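Local coordinates for protein KmHsv2 (Kluyveromyces marxianus, PDB 3VU4) that probably binds phosphoinositides as a beta-propeller of the PROPPIN family related to Atg18, with a part in protein transport, at residues Thr23-Asn28 against Gly308-Trp313; Leu300-His305 against Trp323-Met328. All coordinates share one frame; numbering follows the deposited sequence.

Interaction 1. Residues Thr23-Asn28 against Gly308-Trp313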
loop_
_atom_site.group_PDB
_atom_site.type_symbol
_atom_site.label_atom_id
_atom_site.label_comp_id
_atom_site.label_asym_id
_atom_site.label_seq_id
_atom_site.Cartn_x
_atom_site.Cartn_y
_atom_site.Cartn_z
ATOM N N THR A 23 16.615 -5.253 -2.322
ATOM C CA THR A 23 16.764 -4.682 -0.991
ATOM C C THR A 23 15.563 -3.824 -0.601
ATOM O O THR A 23 15.411 -3.431 0.559
ATOM C CB THR A 23 18.066 -3.845 -0.894
ATOM O OG1 THR A 23 18.130 -2.919 -1.987
ATOM C CG2 THR A 23 19.285 -4.760 -0.951
ATOM N N ASP A 24 14.708 -3.542 -1.579
ATOM C CA ASP A 24 13.507 -2.752 -1.355
ATOM C C ASP A 24 12.770 -2.622 -2.678
ATOM O O ASP A 24 13.377 -2.695 -3.749
ATOM C CB ASP A 24 13.864 -1.364 -0.810
ATOM C CG ASP A 24 12.663 -0.640 -0.212
ATOM O OD1 ASP A 24 11.835 -1.300 0.451
ATOM O OD2 ASP A 24 12.556 0.590 -0.386
ATOM N N TYR A 25 11.455 -2.456 -2.595
ATOM C CA TYR A 25 10.616 -2.313 -3.775
ATOM C C TYR A 25 9.345 -1.601 -3.342
ATOM O O TYR A 25 8.911 -1.736 -2.202
ATOM C CB TYR A 25 10.292 -3.682 -4.385
ATOM C CG TYR A 25 9.554 -4.636 -3.470
ATOM C CD1 TYR A 25 10.117 -5.056 -2.260
ATOM C CD2 TYR A 25 8.290 -5.129 -3.820
ATOM C CE1 TYR A 25 9.439 -5.944 -1.413
ATOM C CE2 TYR A 25 7.603 -6.019 -2.987
ATOM C CZ TYR A 25 8.180 -6.419 -1.786
ATOM O OH TYR A 25 7.500 -7.277 -0.955
ATOM N N GLU A 26 8.750 -0.839 -4.249
ATOM C CA GLU A 26 7.552 -0.092 -3.912
ATOM C C GLU A 26 6.875 0.396 -5.191
ATOM O O GLU A 26 7.543 0.612 -6.203
ATOM C CB GLU A 26 7.948 1.088 -3.018
ATOM C CG GLU A 26 6.799 1.857 -2.411
ATOM C CD GLU A 26 5.881 0.968 -1.608
ATOM O OE1 GLU A 26 5.076 0.239 -2.231
ATOM O OE2 GLU A 26 5.972 0.990 -0.360
ATOM N N PHE A 27 5.552 0.544 -5.144
ATOM C CA PHE A 27 4.775 1.017 -6.291
ATOM C C PHE A 27 4.737 2.544 -6.283
ATOM O O PHE A 27 4.951 3.160 -5.240
ATOM C CB PHE A 27 3.336 0.507 -6.198
ATOM C CG PHE A 27 3.218 -0.976 -6.217
ATOM C CD1 PHE A 27 3.116 -1.663 -7.422
ATOM C CD2 PHE A 27 3.233 -1.699 -5.025
ATOM C CE1 PHE A 27 3.031 -3.042 -7.443
ATOM C CE2 PHE A 27 3.148 -3.080 -5.037
ATOM C CZ PHE A 27 3.049 -3.754 -6.250
ATOM N N ASN A 28 4.471 3.158 -7.434
ATOM C CA ASN A 28 4.367 4.614 -7.457
ATOM C C ASN A 28 2.942 4.946 -7.003
ATOM O O ASN A 28 2.082 4.068 -6.976
ATOM C CB ASN A 28 4.670 5.182 -8.849
ATOM C CG ASN A 28 3.619 4.832 -9.882
ATOM O OD1 ASN A 28 2.700 4.035 -9.636
ATOM N ND2 ASN A 28 3.756 5.427 -11.066
ATOM N N GLY A 308 8.444 -11.833 1.816
ATOM C CA GLY A 308 7.170 -11.173 2.009
ATOM C C GLY A 308 6.621 -10.856 0.638
ATOM O O GLY A 308 6.922 -11.568 -0.321
ATOM N N CYS A 309 5.814 -9.808 0.534
ATOM C CA CYS A 309 5.278 -9.404 -0.755
ATOM C C CYS A 309 4.522 -8.104 -0.605
ATOM O O CYS A 309 4.315 -7.623 0.512
ATOM C CB CYS A 309 4.348 -10.482 -1.344
ATOM S SG CYS A 309 2.784 -10.786 -0.457
ATOM N N LYS A 310 4.135 -7.535 -1.743
ATOM C CA LYS A 310 3.366 -6.295 -1.788
ATOM C C LYS A 310 2.351 -6.486 -2.886
ATOM O O LYS A 310 2.665 -7.064 -3.926
ATOM C CB LYS A 310 4.260 -5.088 -2.097
ATOM C CG LYS A 310 5.165 -4.748 -0.940
ATOM C CD LYS A 310 5.861 -3.413 -1.072
ATOM C CE LYS A 310 6.711 -3.189 0.173
ATOM N NZ LYS A 310 7.483 -1.923 0.152
ATOM N N ILE A 311 1.130 -6.025 -2.653
ATOM C CA ILE A 311 0.090 -6.177 -3.656
ATOM C C ILE A 311 -0.409 -4.822 -4.127
ATOM O O ILE A 311 -0.174 -3.796 -3.486
ATOM C CB ILE A 311 -1.081 -7.029 -3.108
ATOM C CG1 ILE A 311 -1.823 -6.289 -1.999
ATOM C CG2 ILE A 311 -0.532 -8.329 -2.513
ATOM C CD1 ILE A 311 -2.819 -7.159 -1.254
ATOM N N ALA A 312 -1.079 -4.817 -5.268
ATOM C CA ALA A 312 -1.608 -3.580 -5.816
ATOM C C ALA A 312 -2.688 -3.889 -6.837
ATOM O O ALA A 312 -2.502 -4.730 -7.723
ATOM C CB ALA A 312 -0.491 -2.770 -6.461
ATOM N N TRP A 313 -3.831 -3.231 -6.697
ATOM C CA TRP A 313 -4.909 -3.441 -7.652
ATOM C C TRP A 313 -4.533 -2.639 -8.881
ATOM O O TRP A 313 -3.952 -1.563 -8.772
ATOM C CB TRP A 313 -6.245 -2.954 -7.098
ATOM C CG TRP A 313 -6.769 -3.788 -5.969
ATOM C CD1 TRP A 313 -6.379 -3.742 -4.661
ATOM C CD2 TRP A 313 -7.808 -4.771 -6.043
ATOM N NE1 TRP A 313 -7.117 -4.629 -3.915
ATOM C CE2 TRP A 313 -8.000 -5.273 -4.738
ATOM C CE3 TRP A 313 -8.599 -5.272 -7.084
ATOM C CZ2 TRP A 313 -8.954 -6.254 -4.447
ATOM C CZ3 TRP A 313 -9.548 -6.246 -6.794
ATOM C CH2 TRP A 313 -9.717 -6.727 -5.485
#
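Lys310 lies across one face of the Tyr25 ring, with CD 4.0 Å from the ring centroid, and carries its ammonium, still above the ring, to the backbone carbonyl. Beyond CG every torsion of Lys310 is near anti, and this straight reach brings NZ to 2.8 Å from Tyr25 O, almost in line with the carbonyl bond. NZ over the Tyr25 face makes a cation-pi contact. Glu26 adds a salt bridge whose hydrogen bond is weak, OE2 lying 3.3 Å from Lys310 NZ; a bend at chi2 (56°) swings its carboxylate back, so that OE1 takes Phe27 N on its anti lone pair. Strands 24-27 and 310-313, running nearly parallel at 14°, are the inner edge strands of the first and last blades of a seven-bladed propeller, and their side chains fill the seam where the ring closes. Deeper in that seam Ala312 CB sits over the centre of the Phe27 ring, 3.6 Å from its centroid, while Lys310 CB meets that ring's edge at CE2. A leucine here has no ammonium, and would probably leave Tyr25 O and the Glu26 carboxylate without a mate in this seam. Asp24 OD2 bonds Val64 N and Arg65.

Interaction 2. Residues Leu300-His305 against Trp323-Met328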
loop_
_atom_site.group_PDB
_atom_site.type_symbol
_atom_site.label_atom_id
_atom_site.label_comp_id
_atom_site.label_asym_id
_atom_site.label_seq_id
_atom_site.Cartn_x
_atom_site.Cartn_y
_atom_site.Cartn_z
ATOM N N LEU A 300 -2.073 -18.774 -2.147
ATOM C CA LEU A 300 -0.980 -18.443 -3.043
ATOM C C LEU A 300 0.068 -19.547 -3.098
ATOM O O LEU A 300 0.286 -20.273 -2.124
ATOM C CB LEU A 300 -0.351 -17.117 -2.610
ATOM C CG LEU A 300 -1.351 -15.954 -2.662
ATOM C CD1 LEU A 300 -0.861 -14.776 -1.818
ATOM C CD2 LEU A 300 -1.589 -15.561 -4.127
ATOM N N SER A 301 0.696 -19.669 -4.261
ATOM C CA SER A 301 1.722 -20.667 -4.508
ATOM C C SER A 301 3.109 -20.057 -4.367
ATOM O O SER A 301 3.528 -19.269 -5.207
ATOM C CB SER A 301 1.554 -21.232 -5.920
ATOM O OG SER A 301 2.707 -21.944 -6.333
ATOM N N VAL A 302 3.827 -20.415 -3.313
ATOM C CA VAL A 302 5.166 -19.877 -3.133
ATOM C C VAL A 302 6.153 -20.907 -2.560
ATOM O O VAL A 302 5.766 -21.786 -1.793
ATOM C CB VAL A 302 5.128 -18.618 -2.229
ATOM C CG1 VAL A 302 4.739 -19.001 -0.797
ATOM C CG2 VAL A 302 6.485 -17.908 -2.290
ATOM N N ASP A 303 7.426 -20.805 -2.947
ATOM C CA ASP A 303 8.435 -21.738 -2.456
ATOM C C ASP A 303 8.802 -21.431 -1.010
ATOM O O ASP A 303 8.342 -20.444 -0.453
ATOM C CB ASP A 303 9.688 -21.725 -3.345
ATOM C CG ASP A 303 10.323 -20.351 -3.464
ATOM O OD1 ASP A 303 10.562 -19.698 -2.424
ATOM O OD2 ASP A 303 10.601 -19.935 -4.610
ATOM N N LYS A 304 9.630 -22.278 -0.408
ATOM C CA LYS A 304 10.010 -22.114 0.989
ATOM C C LYS A 304 10.946 -20.958 1.301
ATOM O O LYS A 304 11.327 -20.754 2.451
ATOM C CB LYS A 304 10.619 -23.416 1.519
ATOM C CG LYS A 304 11.915 -23.847 0.847
ATOM C CD LYS A 304 12.454 -25.124 1.495
ATOM C CE LYS A 304 13.795 -25.561 0.904
ATOM N NZ LYS A 304 14.352 -26.765 1.600
ATOM N N HIS A 305 11.301 -20.182 0.290
ATOM C CA HIS A 305 12.198 -19.058 0.508
ATOM C C HIS A 305 11.474 -17.702 0.559
ATOM O O HIS A 305 12.107 -16.651 0.436
ATOM C CB HIS A 305 13.267 -19.057 -0.592
ATOM C CG HIS A 305 13.977 -20.369 -0.731
ATOM N ND1 HIS A 305 14.775 -20.895 0.265
ATOM C CD2 HIS A 305 13.961 -21.292 -1.724
ATOM C CE1 HIS A 305 15.216 -22.084 -0.107
ATOM N NE2 HIS A 305 14.736 -22.349 -1.310
ATOM N N TRP A 323 6.691 -10.658 -5.542
ATOM C CA TRP A 323 7.497 -11.420 -4.601
ATOM C C TRP A 323 8.947 -10.974 -4.753
ATOM O O TRP A 323 9.591 -11.287 -5.755
ATOM C CB TRP A 323 7.382 -12.912 -4.904
ATOM C CG TRP A 323 5.979 -13.423 -4.908
ATOM C CD1 TRP A 323 5.179 -13.647 -6.005
ATOM C CD2 TRP A 323 5.198 -13.785 -3.759
ATOM N NE1 TRP A 323 3.954 -14.130 -5.600
ATOM C CE2 TRP A 323 3.938 -14.223 -4.234
ATOM C CE3 TRP A 323 5.441 -13.777 -2.377
ATOM C CZ2 TRP A 323 2.926 -14.657 -3.371
ATOM C CZ3 TRP A 323 4.430 -14.207 -1.520
ATOM C CH2 TRP A 323 3.188 -14.640 -2.023
ATOM N N PRO A 324 9.481 -10.234 -3.766
ATOM C CA PRO A 324 10.872 -9.772 -3.869
ATOM C C PRO A 324 11.936 -10.859 -4.001
ATOM O O PRO A 324 12.904 -10.665 -4.731
ATOM C CB PRO A 324 11.054 -8.905 -2.614
ATOM C CG PRO A 324 10.106 -9.512 -1.641
ATOM C CD PRO A 324 8.879 -9.808 -2.490
ATOM N N HIS A 325 11.749 -11.999 -3.333
ATOM C CA HIS A 325 12.727 -13.096 -3.375
ATOM C C HIS A 325 12.913 -13.812 -4.725
ATOM O O HIS A 325 13.986 -14.340 -4.997
ATOM C CB HIS A 325 12.425 -14.133 -2.278
ATOM C CG HIS A 325 11.356 -15.118 -2.642
ATOM N ND1 HIS A 325 10.076 -14.741 -2.993
ATOM C CD2 HIS A 325 11.376 -16.472 -2.698
ATOM C CE1 HIS A 325 9.355 -15.819 -3.249
ATOM N NE2 HIS A 325 10.120 -16.883 -3.077
ATOM N N THR A 326 11.893 -13.860 -5.569
ATOM C CA THR A 326 12.072 -14.495 -6.873
ATOM C C THR A 326 11.871 -13.439 -7.946
ATOM O O THR A 326 11.903 -13.742 -9.135
ATOM C CB THR A 326 11.056 -15.638 -7.126
ATOM O OG1 THR A 326 9.720 -15.119 -7.087
ATOM C CG2 THR A 326 11.210 -16.736 -6.080
ATOM N N ARG A 327 11.680 -12.196 -7.505
ATOM C CA ARG A 327 11.434 -11.059 -8.390
ATOM C C ARG A 327 10.367 -11.401 -9.415
ATOM O O ARG A 327 10.488 -11.081 -10.602
ATOM C CB ARG A 327 12.719 -10.612 -9.093
ATOM C CG ARG A 327 13.509 -9.587 -8.300
ATOM C CD ARG A 327 14.759 -9.109 -9.030
ATOM N NE ARG A 327 15.722 -10.188 -9.257
ATOM C CZ ARG A 327 15.876 -10.829 -10.417
ATOM N NH1 ARG A 327 16.777 -11.800 -10.525
ATOM N NH2 ARG A 327 15.140 -10.491 -11.475
ATOM N N MET A 328 9.312 -12.055 -8.940
ATOM C CA MET A 328 8.205 -12.443 -9.799
ATOM C C MET A 328 6.945 -11.625 -9.543
ATOM O O MET A 328 6.675 -11.217 -8.411
ATOM C CB MET A 328 7.922 -13.928 -9.629
ATOM C CG MET A 328 8.285 -14.686 -10.877
ATOM S SD MET A 328 8.492 -16.430 -10.648
ATOM C CE MET A 328 10.226 -16.516 -10.267
#
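Asp303 and His325 are turned toward each other by matching first torsions: in each, CG is tucked between its own backbone N and carbonyl carbon, at chi1 58° for Asp303 and 82° for His325. The two side chains approach from opposite directions, and His325 NE2 donates to Asp303 OD1 at 2.9 Å. The bond is bent, 133° at the hydrogen. The oxygen lies close to the imidazole plane, but the N-H reaches it on the syn side and well out of the carboxylate plane, and the two planes stand nearly at right angles. The same OD1 also accepts His305 N at 2.9 Å, from its anti side and the opposite face of the carboxylate. That second bond makes an Asx turn; just beyond it, His305 O lies 3.2 Å from His325 CD2.

Val302 bridges the polar pair and the apolar side of the contact. Its CG2 touches His325 CE1 at 3.7 Å and sits over one face of the Trp323 indole, toward the rim. Leu300 CD1 meets the edge of that indole, 4.1 Å from Trp323 CH2, and Trp323 NE1 is held by Glu330. The indole belongs to a tight beta hairpin turn of the last blade, where Arg327 and Met328 form a G1 bulge opposite Trp323. Residues 300-305 are the loop that leaves the sixth blade.

Thr326 CG2 lies over one face of His325 and comes 3.6 Å from Asp303 OD2. With NE2 as donor to a carboxylate, His325 would probably be easier to protonate than a lone histidine, while the two donors on OD1 should steady Asp303 as an anion.

In the fold
The segments alternate along the chain: 23-28, 300-305, 308-313, then 323-328. The centre of interaction 1 lies about 8 Å from the centre of the chain, where the first and last blades of the propeller meet; interaction 2 is a surface contact whose centre lies about 19 Å from the centre of the chain, joining the loop between the last two blades to a hairpin turn of the last one. Their centres are 13 Å apart and they touch: Cys309 CB packs on Trp323 CE3 at 3.6 Å, and Tyr25 OH lies against Pro324 CD. Strands 310-313 and 318-323 are neighbours in the last sheet, linking both contacts through one blade. Packing thus runs from ring closure to the loops on the outside.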